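Hypothetical protein Atu2648 (Agrobacterium tumefaciens str. C58, PDB 1ZCE) has no established function but adopts the EVE fold, akin to ASCH and PUA domains, and may bind nucleic acid as many PUA-type proteins do. Local coordinates at residues K49-H54 with E128-V133; D102-P107 with S113-M118; N3-K8 with R38-A43. All blocks are in the same frame, centred on the assembly; numbering follows the deposited sequence.

Contact 1 (K49-H54 with E128-V133); sequences KGFFYH and EEYLEV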
loop_
_atom_site.group_PDB
_atom_site.type_symbol
_atom_site.label_atom_id
_atom_site.label_comp_id
_atom_site.label_asym_id
_atom_site.label_seq_id
_atom_site.Cartn_x
_atom_site.Cartn_y
_atom_site.Cartn_z
ATOM N N LYS A 49 1.486 -8.428 -1.691
ATOM C CA LYS A 49 0.711 -7.484 -2.479
ATOM C C LYS A 49 0.018 -6.460 -1.596
ATOM O O LYS A 49 -0.274 -6.717 -0.425
ATOM C CB LYS A 49 -0.324 -8.240 -3.309
ATOM C CG LYS A 49 0.270 -9.317 -4.206
ATOM C CD LYS A 49 1.225 -8.728 -5.233
ATOM C CE LYS A 49 1.704 -9.771 -6.243
ATOM N NZ LYS A 49 2.446 -10.901 -5.623
ATOM N N GLY A 50 -0.234 -5.288 -2.163
ATOM C CA GLY A 50 -0.890 -4.242 -1.410
ATOM C C GLY A 50 -1.519 -3.192 -2.299
ATOM O O GLY A 50 -1.329 -3.181 -3.524
ATOM N N PHE A 51 -2.278 -2.304 -1.671
ATOM C CA PHE A 51 -2.954 -1.233 -2.387
ATOM C C PHE A 51 -2.152 0.050 -2.379
ATOM O O PHE A 51 -1.515 0.393 -1.382
ATOM C CB PHE A 51 -4.318 -0.933 -1.761
ATOM C CG PHE A 51 -5.311 -2.049 -1.885
ATOM C CD1 PHE A 51 -5.513 -2.691 -3.103
ATOM C CD2 PHE A 51 -6.080 -2.429 -0.794
ATOM C CE1 PHE A 51 -6.471 -3.693 -3.233
ATOM C CE2 PHE A 51 -7.039 -3.426 -0.914
ATOM C CZ PHE A 51 -7.236 -4.062 -2.137
ATOM N N PHE A 52 -2.169 0.741 -3.511
ATOM C CA PHE A 52 -1.515 2.035 -3.631
ATOM C C PHE A 52 -2.727 2.967 -3.534
ATOM O O PHE A 52 -3.611 2.954 -4.398
ATOM C CB PHE A 52 -0.806 2.161 -4.981
ATOM C CG PHE A 52 0.087 3.373 -5.102
ATOM C CD1 PHE A 52 -0.442 4.624 -5.414
ATOM C CD2 PHE A 52 1.466 3.259 -4.923
ATOM C CE1 PHE A 52 0.391 5.741 -5.558
ATOM C CE2 PHE A 52 2.309 4.372 -5.064
ATOM C CZ PHE A 52 1.771 5.611 -5.380
ATOM N N TYR A 53 -2.768 3.747 -2.459
ATOM C CA TYR A 53 -3.876 4.645 -2.173
ATOM C C TYR A 53 -3.454 6.097 -2.199
ATOM O O TYR A 53 -2.496 6.478 -1.526
ATOM C CB TYR A 53 -4.452 4.296 -0.795
ATOM C CG TYR A 53 -5.527 5.228 -0.285
ATOM C CD1 TYR A 53 -5.213 6.311 0.538
ATOM C CD2 TYR A 53 -6.863 5.017 -0.611
ATOM C CE1 TYR A 53 -6.208 7.162 1.025
ATOM C CE2 TYR A 53 -7.861 5.860 -0.131
ATOM C CZ TYR A 53 -7.528 6.927 0.684
ATOM O OH TYR A 53 -8.526 7.752 1.144
ATOM N N HIS A 54 -4.158 6.902 -2.989
ATOM C CA HIS A 54 -3.852 8.324 -3.063
ATOM C C HIS A 54 -4.476 9.024 -1.862
ATOM O O HIS A 54 -5.697 9.048 -1.702
ATOM C CB HIS A 54 -4.384 8.923 -4.365
ATOM C CG HIS A 54 -3.479 8.718 -5.539
ATOM N ND1 HIS A 54 -3.884 8.942 -6.838
ATOM C CD2 HIS A 54 -2.181 8.334 -5.613
ATOM C CE1 HIS A 54 -2.876 8.706 -7.659
ATOM N NE2 HIS A 54 -1.831 8.337 -6.941
ATOM N N GLU A 128 -9.792 -10.870 3.269
ATOM C CA GLU A 128 -11.163 -10.587 2.864
ATOM C C GLU A 128 -11.335 -9.132 2.445
ATOM O O GLU A 128 -12.059 -8.839 1.493
ATOM C CB GLU A 128 -12.136 -10.939 3.995
ATOM C CG GLU A 128 -12.499 -12.419 4.023
ATOM C CD GLU A 128 -13.433 -12.789 2.880
ATOM O OE1 GLU A 128 -14.667 -12.672 3.046
ATOM O OE2 GLU A 128 -12.934 -13.175 1.805
ATOM N N GLU A 129 -10.673 -8.219 3.149
ATOM C CA GLU A 129 -10.760 -6.803 2.800
ATOM C C GLU A 129 -10.111 -6.587 1.436
ATOM O O GLU A 129 -10.629 -5.852 0.593
ATOM C CB GLU A 129 -10.062 -5.943 3.860
ATOM C CG GLU A 129 -10.873 -5.785 5.139
ATOM C CD GLU A 129 -10.045 -5.319 6.324
ATOM O OE1 GLU A 129 -10.626 -5.163 7.420
ATOM O OE2 GLU A 129 -8.820 -5.118 6.172
ATOM N N TYR A 130 -8.976 -7.243 1.218
ATOM C CA TYR A 130 -8.264 -7.126 -0.044
ATOM C C TYR A 130 -9.118 -7.638 -1.203
ATOM O O TYR A 130 -9.251 -6.974 -2.231
ATOM C CB TYR A 130 -6.943 -7.898 0.033
ATOM C CG TYR A 130 -6.156 -7.940 -1.260
ATOM C CD1 TYR A 130 -6.197 -9.066 -2.090
ATOM C CD2 TYR A 130 -5.346 -6.869 -1.644
ATOM C CE1 TYR A 130 -5.442 -9.130 -3.256
ATOM C CE2 TYR A 130 -4.590 -6.922 -2.815
ATOM C CZ TYR A 130 -4.645 -8.056 -3.611
ATOM O OH TYR A 130 -3.890 -8.117 -4.759
ATOM N N LEU A 131 -9.703 -8.818 -1.038
ATOM C CA LEU A 131 -10.529 -9.385 -2.095
ATOM C C LEU A 131 -11.769 -8.540 -2.379
ATOM O O LEU A 131 -12.177 -8.401 -3.532
ATOM C CB LEU A 131 -10.937 -10.817 -1.732
ATOM C CG LEU A 131 -9.779 -11.821 -1.688
ATOM C CD1 LEU A 131 -10.257 -13.142 -1.118
ATOM C CD2 LEU A 131 -9.204 -12.016 -3.082
ATOM N N GLU A 132 -12.367 -7.975 -1.335
ATOM C CA GLU A 132 -13.562 -7.156 -1.507
ATOM C C GLU A 132 -13.248 -5.839 -2.224
ATOM O O GLU A 132 -13.968 -5.446 -3.142
ATOM C CB GLU A 132 -14.208 -6.889 -0.146
ATOM C CG GLU A 132 -15.454 -6.008 -0.180
ATOM C CD GLU A 132 -16.644 -6.642 -0.889
ATOM O OE1 GLU A 132 -17.693 -5.970 -0.982
ATOM O OE2 GLU A 132 -16.546 -7.798 -1.352
ATOM N N VAL A 133 -12.186 -5.152 -1.812
ATOM C CA VAL A 133 -11.813 -3.904 -2.469
ATOM C C VAL A 133 -11.457 -4.208 -3.925
ATOM O O VAL A 133 -11.826 -3.454 -4.826
ATOM C CB VAL A 133 -10.623 -3.217 -1.743
ATOM C CG1 VAL A 133 -10.086 -2.052 -2.569
ATOM C CG2 VAL A 133 -11.090 -2.699 -0.383
#

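Contact 2 (D102-P107 with S113-M118); sequences DVKANP and SLVTSM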
loop_
_atom_site.group_PDB
_atom_site.type_symbol
_atom_site.label_atom_id
_atom_site.label_comp_id
_atom_site.label_asym_id
_atom_site.label_seq_id
_atom_site.Cartn_x
_atom_site.Cartn_y
_atom_site.Cartn_z
ATOM N N ASP A 102 -16.786 4.955 -1.027
ATOM C CA ASP A 102 -17.369 3.640 -1.247
ATOM C C ASP A 102 -16.884 2.635 -0.206
ATOM O O ASP A 102 -17.643 1.771 0.226
ATOM C CB ASP A 102 -17.056 3.132 -2.658
ATOM C CG ASP A 102 -17.826 3.884 -3.730
ATOM O OD1 ASP A 102 -18.859 4.499 -3.399
ATOM O OD2 ASP A 102 -17.406 3.846 -4.904
ATOM N N VAL A 103 -15.623 2.748 0.202
ATOM C CA VAL A 103 -15.080 1.841 1.206
ATOM C C VAL A 103 -15.827 2.018 2.528
ATOM O O VAL A 103 -16.214 1.036 3.170
ATOM C CB VAL A 103 -13.563 2.083 1.431
ATOM C CG1 VAL A 103 -13.080 1.312 2.652
ATOM C CG2 VAL A 103 -12.785 1.643 0.200
ATOM N N LYS A 104 -16.039 3.269 2.926
ATOM C CA LYS A 104 -16.738 3.567 4.172
ATOM C C LYS A 104 -18.200 3.126 4.164
ATOM O O LYS A 104 -18.798 2.937 5.220
ATOM C CB LYS A 104 -16.652 5.067 4.480
ATOM C CG LYS A 104 -15.261 5.534 4.877
ATOM C CD LYS A 104 -15.264 6.995 5.292
ATOM C CE LYS A 104 -13.896 7.431 5.791
ATOM N NZ LYS A 104 -13.918 8.841 6.268
ATOM N N ALA A 105 -18.768 2.950 2.975
ATOM C CA ALA A 105 -20.162 2.534 2.850
ATOM C C ALA A 105 -20.320 1.014 2.830
ATOM O O ALA A 105 -21.434 0.504 2.913
ATOM C CB ALA A 105 -20.769 3.134 1.586
ATOM N N ASN A 106 -19.210 0.291 2.723
ATOM C CA ASN A 106 -19.250 -1.170 2.678
ATOM C C ASN A 106 -19.136 -1.777 4.080
ATOM O O ASN A 106 -18.086 -1.698 4.713
ATOM C CB ASN A 106 -18.110 -1.689 1.802
ATOM C CG ASN A 106 -18.273 -3.146 1.437
ATOM O OD1 ASN A 106 -18.782 -3.940 2.227
ATOM N ND2 ASN A 106 -17.831 -3.511 0.240
ATOM N N PRO A 107 -20.210 -2.421 4.572
ATOM C CA PRO A 107 -20.139 -3.010 5.915
ATOM C C PRO A 107 -19.021 -4.030 6.131
ATOM O O PRO A 107 -18.546 -4.201 7.250
ATOM C CB PRO A 107 -21.529 -3.619 6.097
ATOM C CG PRO A 107 -21.920 -3.989 4.707
ATOM C CD PRO A 107 -21.476 -2.781 3.909
ATOM N N SER A 113 -8.216 -0.913 8.369
ATOM C CA SER A 113 -7.342 0.125 8.901
ATOM C C SER A 113 -7.542 1.451 8.173
ATOM O O SER A 113 -7.469 2.521 8.778
ATOM C CB SER A 113 -5.881 -0.313 8.788
ATOM O OG SER A 113 -5.015 0.615 9.417
ATOM N N LEU A 114 -7.802 1.383 6.872
ATOM C CA LEU A 114 -7.999 2.588 6.078
ATOM C C LEU A 114 -9.088 3.497 6.636
ATOM O O LEU A 114 -9.004 4.718 6.519
ATOM C CB LEU A 114 -8.333 2.212 4.631
ATOM C CG LEU A 114 -8.572 3.367 3.652
ATOM C CD1 LEU A 114 -7.307 4.210 3.507
ATOM C CD2 LEU A 114 -8.993 2.807 2.307
ATOM N N VAL A 115 -10.110 2.907 7.245
ATOM C CA VAL A 115 -11.205 3.695 7.800
ATOM C C VAL A 115 -11.160 3.847 9.320
ATOM O O VAL A 115 -11.899 4.653 9.885
ATOM C CB VAL A 115 -12.575 3.098 7.408
ATOM C CG1 VAL A 115 -12.724 3.094 5.894
ATOM C CG2 VAL A 115 -12.709 1.694 7.962
ATOM N N THR A 116 -10.298 3.084 9.982
ATOM C CA THR A 116 -10.198 3.156 11.437
ATOM C C THR A 116 -8.978 3.938 11.918
ATOM O O THR A 116 -9.036 4.623 12.941
ATOM C CB THR A 116 -10.156 1.747 12.068
ATOM O OG1 THR A 116 -8.979 1.056 11.631
ATOM C CG2 THR A 116 -11.388 0.951 11.664
ATOM N N SER A 117 -7.875 3.830 11.188
ATOM C CA SER A 117 -6.645 4.532 11.549
ATOM C C SER A 117 -6.570 5.879 10.837
ATOM O O SER A 117 -6.794 5.965 9.633
ATOM C CB SER A 117 -5.431 3.681 11.176
ATOM O OG SER A 117 -5.460 2.437 11.854
HETATM N N MSE A 118 -6.251 6.929 11.584
HETATM C CA MSE A 118 -6.161 8.264 11.005
HETATM C C MSE A 118 -4.733 8.736 10.743
HETATM O O MSE A 118 -4.527 9.733 10.050
HETATM C CB MSE A 118 -6.855 9.280 11.920
HETATM C CG MSE A 118 -8.356 9.081 12.076
HETATM SE SE MSE A 118 -9.310 9.231 10.398
HETATM C CE MSE A 118 -9.695 7.364 10.115
#

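Contact 3 (N3-K8 with R38-A43); sequences NYWLYK and RNNMRA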
loop_
_atom_site.group_PDB
_atom_site.type_symbol
_atom_site.label_atom_id
_atom_site.label_comp_id
_atom_site.label_asym_id
_atom_site.label_seq_id
_atom_site.Cartn_x
_atom_site.Cartn_y
_atom_site.Cartn_z
ATOM N N ASN A 3 -0.193 -12.279 3.677
ATOM C CA ASN A 3 -0.410 -10.929 4.187
ATOM C C ASN A 3 -0.566 -9.894 3.082
ATOM O O ASN A 3 0.154 -9.918 2.082
ATOM C CB ASN A 3 0.740 -10.527 5.113
ATOM C CG ASN A 3 0.877 -11.455 6.304
ATOM O OD1 ASN A 3 -0.111 -11.812 6.937
ATOM N ND2 ASN A 3 2.107 -11.841 6.618
ATOM N N TYR A 4 -1.519 -8.987 3.285
ATOM C CA TYR A 4 -1.818 -7.913 2.342
ATOM C C TYR A 4 -1.662 -6.572 3.043
ATOM O O TYR A 4 -1.819 -6.480 4.260
ATOM C CB TYR A 4 -3.232 -8.091 1.789
ATOM C CG TYR A 4 -3.339 -9.328 0.934
ATOM C CD1 TYR A 4 -3.027 -9.283 -0.421
ATOM C CD2 TYR A 4 -3.653 -10.567 1.497
ATOM C CE1 TYR A 4 -3.020 -10.435 -1.196
ATOM C CE2 TYR A 4 -3.648 -11.731 0.724
ATOM C CZ TYR A 4 -3.326 -11.653 -0.618
ATOM O OH TYR A 4 -3.287 -12.789 -1.393
ATOM N N TRP A 5 -1.364 -5.534 2.267
ATOM C CA TRP A 5 -1.093 -4.223 2.836
ATOM C C TRP A 5 -1.675 -3.061 2.045
ATOM O O TRP A 5 -2.252 -3.246 0.973
ATOM C CB TRP A 5 0.426 -4.045 2.924
ATOM C CG TRP A 5 1.130 -5.247 3.479
ATOM C CD1 TRP A 5 1.660 -6.302 2.782
ATOM C CD2 TRP A 5 1.347 -5.530 4.857
ATOM N NE1 TRP A 5 2.195 -7.225 3.652
ATOM C CE2 TRP A 5 2.015 -6.774 4.938
ATOM C CE3 TRP A 5 1.040 -4.852 6.043
ATOM C CZ2 TRP A 5 2.384 -7.354 6.160
ATOM C CZ3 TRP A 5 1.402 -5.421 7.255
ATOM C CH2 TRP A 5 2.067 -6.661 7.306
ATOM N N LEU A 6 -1.526 -1.859 2.594
ATOM C CA LEU A 6 -1.968 -0.638 1.926
ATOM C C LEU A 6 -0.939 0.454 2.203
ATOM O O LEU A 6 -0.473 0.611 3.332
ATOM C CB LEU A 6 -3.364 -0.196 2.395
ATOM C CG LEU A 6 -3.913 1.087 1.742
ATOM C CD1 LEU A 6 -5.432 1.002 1.586
ATOM C CD2 LEU A 6 -3.519 2.303 2.567
ATOM N N TYR A 7 -0.581 1.186 1.152
ATOM C CA TYR A 7 0.398 2.264 1.236
ATOM C C TYR A 7 -0.256 3.568 0.812
ATOM O O TYR A 7 -0.795 3.667 -0.293
ATOM C CB TYR A 7 1.590 1.999 0.303
ATOM C CG TYR A 7 2.160 0.605 0.384
ATOM C CD1 TYR A 7 1.502 -0.468 -0.211
ATOM C CD2 TYR A 7 3.340 0.350 1.080
ATOM C CE1 TYR A 7 1.996 -1.764 -0.110
ATOM C CE2 TYR A 7 3.841 -0.948 1.187
ATOM C CZ TYR A 7 3.162 -1.998 0.591
ATOM O OH TYR A 7 3.619 -3.292 0.719
ATOM N N LYS A 8 -0.226 4.561 1.691
ATOM C CA LYS A 8 -0.785 5.864 1.362
ATOM C C LYS A 8 0.299 6.694 0.676
ATOM O O LYS A 8 1.456 6.705 1.107
ATOM C CB LYS A 8 -1.249 6.593 2.623
ATOM C CG LYS A 8 -2.418 5.950 3.342
ATOM C CD LYS A 8 -2.950 6.884 4.422
ATOM C CE LYS A 8 -4.219 6.347 5.059
ATOM N NZ LYS A 8 -4.781 7.304 6.058
ATOM N N ARG A 38 6.436 1.576 10.120
ATOM C CA ARG A 38 7.752 0.991 9.909
ATOM C C ARG A 38 7.700 -0.498 10.235
ATOM O O ARG A 38 8.218 -1.329 9.491
ATOM C CB ARG A 38 8.779 1.663 10.821
ATOM C CG ARG A 38 10.170 1.053 10.745
ATOM C CD ARG A 38 10.988 1.392 11.984
ATOM N NE ARG A 38 10.445 0.748 13.177
ATOM C CZ ARG A 38 10.937 0.900 14.400
ATOM N NH1 ARG A 38 11.990 1.681 14.603
ATOM N NH2 ARG A 38 10.379 0.262 15.418
ATOM N N ASN A 39 7.074 -0.831 11.359
ATOM C CA ASN A 39 6.974 -2.219 11.778
ATOM C C ASN A 39 6.133 -3.031 10.808
ATOM O O ASN A 39 6.381 -4.220 10.622
ATOM C CB ASN A 39 6.418 -2.310 13.201
ATOM C CG ASN A 39 7.373 -1.726 14.239
ATOM O OD1 ASN A 39 8.553 -1.494 13.960
ATOM N ND2 ASN A 39 6.865 -1.499 15.448
ATOM N N ASN A 40 5.139 -2.400 10.190
ATOM C CA ASN A 40 4.324 -3.107 9.212
ATOM C C ASN A 40 5.224 -3.461 8.028
ATOM O O ASN A 40 5.142 -4.561 7.480
ATOM C CB ASN A 40 3.137 -2.240 8.771
ATOM C CG ASN A 40 2.014 -2.211 9.809
ATOM O OD1 ASN A 40 1.152 -1.329 9.797
ATOM N ND2 ASN A 40 2.019 -3.187 10.706
HETATM N N MSE A 41 6.096 -2.540 7.637
HETATM C CA MSE A 41 6.999 -2.834 6.535
HETATM C C MSE A 41 7.963 -3.958 6.915
HETATM O O MSE A 41 8.291 -4.802 6.083
HETATM C CB MSE A 41 7.760 -1.578 6.097
HETATM C CG MSE A 41 6.860 -0.584 5.369
HETATM SE SE MSE A 41 7.778 0.915 4.525
HETATM C CE MSE A 41 8.369 1.797 6.156
ATOM N N ARG A 42 8.424 -3.970 8.162
ATOM C CA ARG A 42 9.323 -5.028 8.612
ATOM C C ARG A 42 8.645 -6.396 8.569
ATOM O O ARG A 42 9.319 -7.421 8.526
ATOM C CB ARG A 42 9.803 -4.763 10.039
ATOM C CG ARG A 42 10.762 -3.608 10.170
ATOM C CD ARG A 42 11.104 -3.369 11.622
ATOM N NE ARG A 42 12.089 -2.309 11.773
ATOM C CZ ARG A 42 12.576 -1.911 12.941
ATOM N NH1 ARG A 42 12.161 -2.487 14.061
ATOM N NH2 ARG A 42 13.484 -0.948 12.984
ATOM N N ALA A 43 7.316 -6.415 8.587
ATOM C CA ALA A 43 6.577 -7.673 8.560
ATOM C C ALA A 43 6.312 -8.162 7.141
ATOM O O ALA A 43 5.780 -9.255 6.948
ATOM C CB ALA A 43 5.256 -7.507 9.298
HETATM O O HOH W 1 4.356 -10.925 5.186
#

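Contact 1 (K49-H54 with E128-V133)
The rings of Phe51 and Tyr130 lie nearly parallel, with 23° between their planes. The rings are displaced along their planes, so only neighbouring rim atoms meet, and their centroids are 5.0 Å apart. The touching is done at one corner: CZ of Phe51 comes to 3.4 Å from CD2 of Tyr130. The carbonyl oxygen of Tyr130 lies at the edge of the Phe51 ring, in its plane, so this ring meets the helix backbone as well as the tyrosine. On the side of the Tyr130 ring away from Phe51, Tyr4 is stacked.

Val133, one helical turn on, reaches the same end of Phe51. Val133 CB is 3.5 Å from Phe51 CZ, and Val133 CG1 also touches CZ and CE2. Phe51 CG is anti to the carbonyl carbon (chi1 -66°), which carries the ring out to the helix. Lys49 adds a looser touch, with its CB 3.9 Å from OH of Tyr130. The polar ends turn elsewhere: Tyr130 OH bonds to Pro143 O, and Lys49 NZ to Gly47 O and Lys144 O.

Helix 127-136 thus packs on the sheet through apolar side chains. Its short segment axis passes 10.1 Å from that of strand 49-54, at 54°. Strands 4-9 and 60-73 flank this strand. Val61 and Met94 also touch Phe51, and Val98 touches Val133.

Contact 2 (D102-P107 with S113-M118)
Val103 and Val115 meet where two short helices, 100-105 and 113-116, pack against each other. Both helices belong to the connection between strands 84-99 and 122-125 of the EVE domain. The backbones come closest at Lys104 and Val115, whose CA atoms are 6.6 Å apart.

The apolar contacts centre on one methyl. CG1 of Val115 is 3.7 Å from CG1 of Val103. With CG1 anti to its carbonyl carbon (chi1 -61°), Val115 points this methyl at the first helix. Leu114 backs the pair more loosely: its CD2 is 4.4 Å from CG1 of Val103. Val103 also rests on Leu109 and Met112 of the connecting loop, while Leu114 turns to Leu6 and Lys8 of strand 4-9. The contact is therefore buried on its Val103 and Leu114 side.

The aliphatic part of a lysine covers the outer side. CG of Lys104 is 3.7 Å from CG1 of Val115, and the two side chains run past each other in opposite directions. The lysine chain is extended beyond CG, which takes its ammonium group away from the valine pair.

No hydrogen bond joins the two segments. The polar contacts are local. After the first helix, Asn106 N bonds to Val103 O at 3.1 Å. The Asn106 side chain forms an Asx turn through OD1 to Lys108 N. In the second segment, Ser117 is the first residue to leave helical geometry. Ser117 N donates to Ser113 O at 2.8 Å, and the same two residues pair again through their hydroxyls, Ser113 OG to Ser117 OG, at 3.1 Å.

Contact 3 (N3-K8 with R38-A43)
Trp5 meets Asn40 and Ala43 where helix 35-42 packs on strand 4-9 of the mixed sheet in this PUA-related domain. The benzo end of the indole makes the contact. Trp5 CG is anti to its carbonyl carbon (chi1 -45°), which sends the benzo ring toward the helix.

The helical segment starts with Arg38, which takes no part in touching the strand. Its NE and NH2 grip a single atom of Asn39 side-on. Arg38 NH2 lies 2.9 Å from Asn39 OD1, in the carbonyl plane and on a lone pair. Arg38 NH1 bonds to Lys82 O.

Asn40 is the first residue to touch the strand. Its carbonyl oxygen lies over one face of the Trp5 ring, offset toward the rim and 3.7 Å from CH2 of Trp5. Asn40 O also accepts from Ala43 N at 3.1 Å. The Asn40 side chain follows at the ring's end, with CB 3.9 Å from CZ3 of Trp5. Its amide plane is turned 42° from the indole.

Met41, a selenomethionine, sends its CB away from the strand, and its side chain touches Val86 and Ser71. Arg42 comes next. Arg38 NE lies over the centre of the Arg42 guanidinium, and the salt bridge from Arg42 NH2 to Asp84 OD2 would be expected to offset the repulsion.

Ala43 ends the contact, its CB 3.9 Å from CH2 of Trp5. Trp5 NE1, on the pyrrole ring, bonds to Asp48 OD2, which would limit turning of the indole. At the rim of the contact a water bridges the two segments: it accepts from Asn3 ND2 at 2.8 Å and donates to Ala43 O at 2.8 Å.

How the contacts relate
Contacts 1 and 3 share the sheet: strands 49-54 and 4-9 are parallel neighbours. Phe51 N is 2.8 Å from Trp5 O, and Phe51 O is 2.8 Å from Tyr7 N. The two contact centres lie about 12 Å apart. Contact 2 is nested within the chain loop that contact 1 closes, also about 12 Å away centre to centre. Glu132 OE1 lies 2.7 Å from Asn106 ND2, a probable hydrogen bond joining the two. Contacts 2 and 3 are about 17 Å apart at their centres, but Leu114 CD2 still reaches Leu6 CD1 at 4.1 Å. No active site or ligand is established here, so all three are described as packing.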